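Local coordinates for S12 family peptidase (Streptomyces sp. 82F2, PDB 3WWX), which probably hydrolyses amide bonds in D-configured substrates, as a D-stereospecific amidohydrolase of the serine beta-lactamase-like S12 peptidase family, at residues Gly84-Asn89 with Phe163-Met168; Gly107-Ser110 with Asp114-Phe117; Tyr131-Pro136 with Pro198-Ala203. All blocks are in the same frame, centred on the assembly; numbering follows the deposited sequence.

Contact 1: residues Gly84-Asn89 with Phe163-Met168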
# COMPACT_ATOMS: atom_id res chain seq x y z
N GLY A 84 -17.35 0.46 20.33
CA GLY A 84 -16.46 0.04 21.39
C GLY A 84 -15.06 -0.38 20.98
O GLY A 84 -14.25 -0.69 21.84
N VAL A 85 -14.76 -0.37 19.69
CA VAL A 85 -13.50 -0.94 19.20
C VAL A 85 -12.34 0.03 19.38
O VAL A 85 -11.24 -0.40 19.72
CB VAL A 85 -13.63 -1.35 17.72
CG1 VAL A 85 -12.27 -1.82 17.12
CG2 VAL A 85 -14.65 -2.45 17.59
N VAL A 86 -12.57 1.31 19.12
CA VAL A 86 -11.51 2.31 19.22
C VAL A 86 -11.75 3.12 20.50
O VAL A 86 -12.45 4.14 20.45
CB VAL A 86 -11.48 3.20 17.96
CG1 VAL A 86 -10.35 4.23 18.04
CG2 VAL A 86 -11.30 2.34 16.69
N ARG A 87 -11.22 2.67 21.65
CA ARG A 87 -11.49 3.32 22.95
C ARG A 87 -10.29 3.41 23.93
O ARG A 87 -10.40 3.93 25.03
CB ARG A 87 -12.61 2.56 23.69
CG ARG A 87 -13.94 2.58 23.00
CD ARG A 87 -14.51 3.99 22.95
NE ARG A 87 -15.94 3.97 22.67
CZ ARG A 87 -16.89 3.86 23.60
NH1 ARG A 87 -16.56 3.78 24.89
NH2 ARG A 87 -18.16 3.83 23.25
N GLY A 88 -9.15 2.90 23.53
CA GLY A 88 -8.09 2.66 24.49
C GLY A 88 -7.16 3.83 24.74
O GLY A 88 -6.68 4.45 23.80
N ASN A 89 -6.89 4.11 26.01
CA ASN A 89 -5.88 5.06 26.44
C ASN A 89 -5.93 6.40 25.69
O ASN A 89 -4.89 6.91 25.27
CB ASN A 89 -4.48 4.42 26.30
CG ASN A 89 -3.46 4.96 27.30
OD1 ASN A 89 -3.71 5.94 27.98
ND2 ASN A 89 -2.30 4.31 27.38
N PHE A 163 -5.95 1.35 8.41
CA PHE A 163 -6.48 0.52 7.33
C PHE A 163 -6.92 -0.85 7.77
O PHE A 163 -7.80 -1.43 7.13
CB PHE A 163 -5.54 0.51 6.13
CG PHE A 163 -5.72 1.74 5.27
CD1 PHE A 163 -5.27 2.98 5.71
CD2 PHE A 163 -6.37 1.67 4.06
CE1 PHE A 163 -5.47 4.12 4.97
CE2 PHE A 163 -6.57 2.82 3.30
CZ PHE A 163 -6.12 4.05 3.76
N VAL A 164 -6.40 -1.37 8.88
CA VAL A 164 -7.03 -2.53 9.50
C VAL A 164 -8.47 -2.18 9.95
O VAL A 164 -9.40 -2.95 9.69
CB VAL A 164 -6.17 -3.08 10.64
CG1 VAL A 164 -6.87 -4.23 11.34
CG2 VAL A 164 -4.83 -3.54 10.08
N LEU A 165 -8.64 -1.05 10.61
CA LEU A 165 -9.98 -0.56 10.96
C LEU A 165 -10.84 -0.37 9.71
O LEU A 165 -12.00 -0.78 9.69
CB LEU A 165 -9.86 0.75 11.73
CG LEU A 165 -9.30 0.56 13.15
CD1 LEU A 165 -8.85 1.86 13.72
CD2 LEU A 165 -10.35 -0.12 14.05
N ALA A 166 -10.28 0.21 8.65
CA ALA A 166 -11.06 0.42 7.43
C ALA A 166 -11.57 -0.92 6.88
O ALA A 166 -12.72 -1.02 6.41
CB ALA A 166 -10.22 1.14 6.41
N GLY A 167 -10.74 -1.96 6.91
CA GLY A 167 -11.17 -3.28 6.52
C GLY A 167 -12.31 -3.79 7.38
O GLY A 167 -13.24 -4.43 6.88
N MET A 168 -12.23 -3.54 8.67
CA MET A 168 -13.30 -3.96 9.58
C MET A 168 -14.61 -3.23 9.24
O MET A 168 -15.69 -3.84 9.34
CB MET A 168 -12.88 -3.72 11.03
CG MET A 168 -11.77 -4.65 11.46
SD MET A 168 -10.98 -4.17 13.02
CE MET A 168 -12.31 -4.46 14.15

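Contact 2: residues Gly107-Ser110 with Asp114-Phe117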
# COMPACT_ATOMS: atom_id res chain seq x y z
N GLY A 107 -4.96 10.08 13.96
CA GLY A 107 -4.08 10.08 15.12
C GLY A 107 -3.93 8.72 15.79
O GLY A 107 -3.27 8.60 16.82
N ILE A 108 -4.54 7.68 15.22
CA ILE A 108 -4.55 6.37 15.87
C ILE A 108 -3.16 5.72 15.81
O ILE A 108 -2.51 5.63 14.78
CB ILE A 108 -5.60 5.44 15.22
CG1 ILE A 108 -7.02 6.01 15.36
CG2 ILE A 108 -5.48 4.04 15.78
CD1 ILE A 108 -8.07 5.23 14.64
N TYR A 109 -2.69 5.27 16.96
CA TYR A 109 -1.41 4.59 17.11
C TYR A 109 -1.31 3.46 16.10
O TYR A 109 -2.22 2.64 15.98
CB TYR A 109 -1.31 4.03 18.53
CG TYR A 109 0.01 3.42 18.89
CD1 TYR A 109 0.37 2.16 18.44
CD2 TYR A 109 0.91 4.11 19.71
CE1 TYR A 109 1.60 1.61 18.77
CE2 TYR A 109 2.13 3.55 20.05
CZ TYR A 109 2.47 2.31 19.55
OH TYR A 109 3.68 1.72 19.89
N SER A 110 -0.17 3.43 15.42
CA SER A 110 0.13 2.40 14.42
C SER A 110 0.66 1.12 15.08
O SER A 110 1.74 1.13 15.69
CB SER A 110 1.15 2.94 13.43
OG SER A 110 1.28 2.03 12.35
N ASP A 114 4.35 -0.92 17.81
CA ASP A 114 4.33 -1.43 19.18
C ASP A 114 5.61 -2.24 19.41
O ASP A 114 5.96 -3.07 18.60
CB ASP A 114 3.13 -2.31 19.39
CG ASP A 114 3.18 -3.03 20.70
OD1 ASP A 114 2.86 -2.40 21.73
OD2 ASP A 114 3.54 -4.23 20.69
N PRO A 115 6.32 -2.00 20.54
CA PRO A 115 7.59 -2.70 20.72
C PRO A 115 7.51 -4.22 20.72
O PRO A 115 8.36 -4.87 20.10
CB PRO A 115 8.09 -2.15 22.07
CG PRO A 115 7.51 -0.76 22.11
CD PRO A 115 6.13 -0.92 21.51
N ALA A 116 6.50 -4.80 21.36
CA ALA A 116 6.37 -6.26 21.35
C ALA A 116 6.04 -6.78 19.95
O ALA A 116 6.58 -7.81 19.50
CB ALA A 116 5.32 -6.71 22.35
N PHE A 117 5.18 -6.07 19.24
CA PHE A 117 4.88 -6.46 17.86
C PHE A 117 6.14 -6.44 17.02
O PHE A 117 6.40 -7.35 16.22
CB PHE A 117 3.83 -5.53 17.25
CG PHE A 117 3.33 -5.97 15.88
CD1 PHE A 117 2.25 -6.85 15.76
CD2 PHE A 117 3.94 -5.52 14.74
CE1 PHE A 117 1.80 -7.26 14.50
CE2 PHE A 117 3.50 -5.94 13.47
CZ PHE A 117 2.43 -6.80 13.37

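Contact 3: residues Tyr131-Pro136 with Pro198-Ala203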
# COMPACT_ATOMS: atom_id res chain seq x y z
N TYR A 131 4.71 -17.16 10.60
CA TYR A 131 3.51 -17.82 10.12
C TYR A 131 2.31 -17.66 11.07
O TYR A 131 1.24 -18.22 10.81
CB TYR A 131 3.77 -19.30 9.81
CG TYR A 131 4.87 -19.48 8.79
CD1 TYR A 131 4.78 -18.88 7.53
CD2 TYR A 131 5.99 -20.24 9.05
CE1 TYR A 131 5.76 -19.04 6.59
CE2 TYR A 131 6.98 -20.41 8.10
CZ TYR A 131 6.87 -19.79 6.89
OH TYR A 131 7.86 -19.93 5.96
N ASP A 132 2.49 -16.89 12.13
CA ASP A 132 1.40 -16.67 13.10
C ASP A 132 0.25 -15.90 12.46
O ASP A 132 0.45 -15.02 11.61
CB ASP A 132 1.90 -15.86 14.30
CG ASP A 132 2.86 -16.62 15.19
OD1 ASP A 132 3.21 -17.79 14.91
OD2 ASP A 132 3.31 -15.99 16.16
N THR A 133 -0.97 -16.27 12.85
CA THR A 133 -2.17 -15.60 12.38
C THR A 133 -2.57 -14.49 13.33
O THR A 133 -2.71 -14.71 14.54
CB THR A 133 -3.33 -16.58 12.21
OG1 THR A 133 -3.02 -17.48 11.14
CG2 THR A 133 -4.62 -15.84 11.88
N TRP A 134 -2.75 -13.31 12.75
CA TRP A 134 -3.19 -12.13 13.47
C TRP A 134 -4.56 -11.75 12.97
O TRP A 134 -4.72 -11.41 11.79
CB TRP A 134 -2.25 -10.95 13.21
CG TRP A 134 -0.84 -11.18 13.63
CD1 TRP A 134 0.11 -11.87 12.94
CD2 TRP A 134 -0.23 -10.73 14.83
NE1 TRP A 134 1.28 -11.88 13.64
CE2 TRP A 134 1.11 -11.18 14.80
CE3 TRP A 134 -0.67 -9.98 15.93
CZ2 TRP A 134 2.00 -10.91 15.84
CZ3 TRP A 134 0.21 -9.72 16.95
CH2 TRP A 134 1.53 -10.18 16.90
N THR A 135 -5.55 -11.76 13.85
CA THR A 135 -6.86 -11.25 13.47
C THR A 135 -6.84 -9.73 13.43
O THR A 135 -6.05 -9.09 14.10
CB THR A 135 -7.94 -11.68 14.46
OG1 THR A 135 -7.67 -11.11 15.74
CG2 THR A 135 -8.01 -13.20 14.56
N PRO A 136 -7.71 -9.14 12.61
CA PRO A 136 -7.79 -7.68 12.63
C PRO A 136 -8.03 -7.15 14.04
O PRO A 136 -7.39 -6.18 14.44
CB PRO A 136 -8.93 -7.36 11.68
CG PRO A 136 -8.88 -8.53 10.68
CD PRO A 136 -8.51 -9.73 11.53
N PRO A 198 -4.21 -12.91 -0.20
CA PRO A 198 -3.88 -14.25 0.30
C PRO A 198 -4.44 -14.64 1.68
O PRO A 198 -4.51 -15.82 2.00
CB PRO A 198 -2.35 -14.23 0.35
CG PRO A 198 -1.99 -12.79 0.47
CD PRO A 198 -3.02 -12.05 -0.34
N GLY A 199 -4.83 -13.66 2.49
CA GLY A 199 -5.40 -13.99 3.80
C GLY A 199 -4.31 -14.43 4.75
O GLY A 199 -3.46 -13.63 5.13
N THR A 200 -4.34 -15.70 5.15
CA THR A 200 -3.26 -16.23 5.98
C THR A 200 -2.29 -17.12 5.18
O THR A 200 -1.34 -17.68 5.74
CB THR A 200 -3.80 -17.01 7.14
OG1 THR A 200 -4.63 -18.00 6.60
CG2 THR A 200 -4.66 -16.14 8.03
N ARG A 201 -2.53 -17.25 3.89
CA ARG A 201 -1.67 -18.11 3.06
C ARG A 201 -0.28 -17.52 2.90
O ARG A 201 -0.14 -16.32 2.59
CB ARG A 201 -2.28 -18.30 1.68
CG ARG A 201 -3.60 -19.05 1.71
CD ARG A 201 -4.02 -19.56 0.34
NE ARG A 201 -3.89 -18.58 -0.73
CZ ARG A 201 -4.83 -17.73 -1.11
NH1 ARG A 201 -6.00 -17.70 -0.47
NH2 ARG A 201 -4.58 -16.89 -2.11
N SER A 202 0.75 -18.35 3.08
CA SER A 202 2.12 -17.88 3.11
C SER A 202 2.92 -18.07 1.83
O SER A 202 3.97 -17.48 1.67
CB SER A 202 2.89 -18.53 4.26
OG SER A 202 3.12 -19.92 4.01
N ALA A 203 2.42 -18.90 0.92
CA ALA A 203 3.18 -19.22 -0.29
C ALA A 203 3.15 -18.09 -1.29
O ALA A 203 2.24 -17.25 -1.28
CB ALA A 203 2.65 -20.50 -0.93

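Contact 1: residues Gly84-Asn89 with Phe163-Met168
Val85 and Val86 meet Leu165 and Met168 through branched or flexible aliphatic groups, so no ring, amide or guanidinium face lies in this interface. The aromatic ring of Phe163, on the same helix, is turned to a different neighbour, His104, whose ring it meets with the planes at about 40°. The evidence for the contact is therefore a set of methyl distances. CG1 of Val85 stands anti to the backbone N (chi1 174°), which turns it to face two methyl groups of the helix at once: it lies 4.0 Å from Leu165 CD2 and equally 4.0 Å from Met168 CE. The approach to Met168 is tip to tip, because the thioether chain bends at its last torsion (chi3 68°) and presents CE to the valine; past Leu165, by contrast, Val85 slides in the opposite direction. Val86 uses its other branch. Its CG2 sits over the fork of Leu165, 3.7 Å from Leu165 CD2 and 3.9 Å from Leu165 CD1, with the two side chains at a slant. Leu165 is thus shared by both valines, its CD2 touching each. No hydrogen bond crosses between the segments, and only 130 Å² is buried in all; the nearest backbones, at Val86 CA and Leu165 CA, stay 8.9 Å apart, so side chains alone bridge the gap. On the loop side, Val86 is tied by backbone hydrogen bonding to Gly93, while Glu79 OE1 both accepts from Gly84 N and forms a salt bridge with Arg87 NH2. This packing belongs to the helical part of the beta-lactamase-like fold: Val140 of helix 136-144 touches Val85, Leu165 and Met168, Leu101 of helix 98-102 adds to the surroundings of Leu165, and helix 160-174 turns Ala166 toward helix 55-68.

Contact 2: residues Gly107-Ser110 with Asp114-Phe117
The N-terminal cap of helix 115-121 is the element against which Tyr109 packs. Asp114 occupies the N-cap position: its OD2 accepts from Phe117 N at 2.9 Å with an N-H...O angle of 160°, met on the anti side of the carboxylate. Having CG anti to the backbone N (chi1 -174°), Tyr109 extends its ring toward this helix start. The phenol oxygen does the touching, with Tyr109 OH 3.3 Å from Asp114 CA and 3.9 Å from Pro115 CD. Asp114 N lies at the ring edge, near its plane, 3.9 Å from Tyr109 CE1; although Tyr109 OH is 3.4 Å from Asp114 N, the angle is too poor for a hydrogen bond. His146 binds the two residues together from outside, stacking on the Tyr109 ring and bonding through NE2 to Asp114 OD1. Nearby, Ser110 OG accepts from the backbone N of Asn160, which ends a Tyr-Ser-Asn run consistent with the YxN motif of this family. Chemically, the direct meeting is van der Waals contact, while the carboxylate has a separate partner for each oxygen; the helix N terminus beside OD2 would probably favour its negative charge.

Contact 3: residues Tyr131-Pro136 with Pro198-Ala203
Tyr131 and Ser202 make one of two small side-chain contacts here, Thr133 and Thr200 the other. The methylene of Ser202 approaches the tyrosine ring obliquely, CB lying 3.7 Å from Tyr131 CE1 and 3.8 Å from Tyr131 CD1, while Ser202 OG is also 3.8 Å from Tyr131 CE1. Between the threonines the methyl of Thr200 is the touching branch: CG2 comes within 3.8 Å of Thr133 OG1 and 3.9 Å of Thr133 CG2. It can do so because the hydroxyl of Thr200 takes the crowded position between backbone N and carbonyl carbon (chi1 56°), leaving CG2 anti to the carbonyl carbon. Behind Thr200 stands a type II' beta turn, Pro198 to Arg201, closed by Arg201 N donating to Pro198 O at 3.1 Å; Gly199, with its positive phi of 74°, is the first of the two central residues. This surface contact sets the loop between helices 126-129 and 136-144 against the loop following helix 178-187. Pro198 O also lies 3.4 Å above the plane of the Arg201 guanidinium, offset toward its rim. Farther out, Asn230 ND2 bonds both Tyr131 O and Thr133 OG1, and the Thr200 side chain touches Asn230 as well. Tyr131 OH is hydrogen-bonded to Thr228 OG1, and Gly199 N donates to Glu239 OE1. At the other end of 131-136, Thr135 is the N-cap of helix 136-144, its OG1 accepting from Gln138 N.

From the N terminus, 84-89 opens contact 1 in the loop after helix 78-81. Contact 2 then opens and closes within a few residues, 107-110 to 114-117, wholly inside the span of contact 1. Next 131-136 opens contact 3; helix 160-174 closes contact 1 at 163-168, and only later does 198-203 close contact 3, so contacts 1 and 3 cross. Each pair of contacts also touches directly. Ile108 CD1 packs 3.6 Å from Leu165 CD1, linking contacts 2 and 1; Phe117 CD1 lies 3.6 Å from Trp134 CH2, linking 2 and 3; Met168 CG is 3.9 Å from Pro136 CB, tying helix 160-174 to the start of helix 136-144.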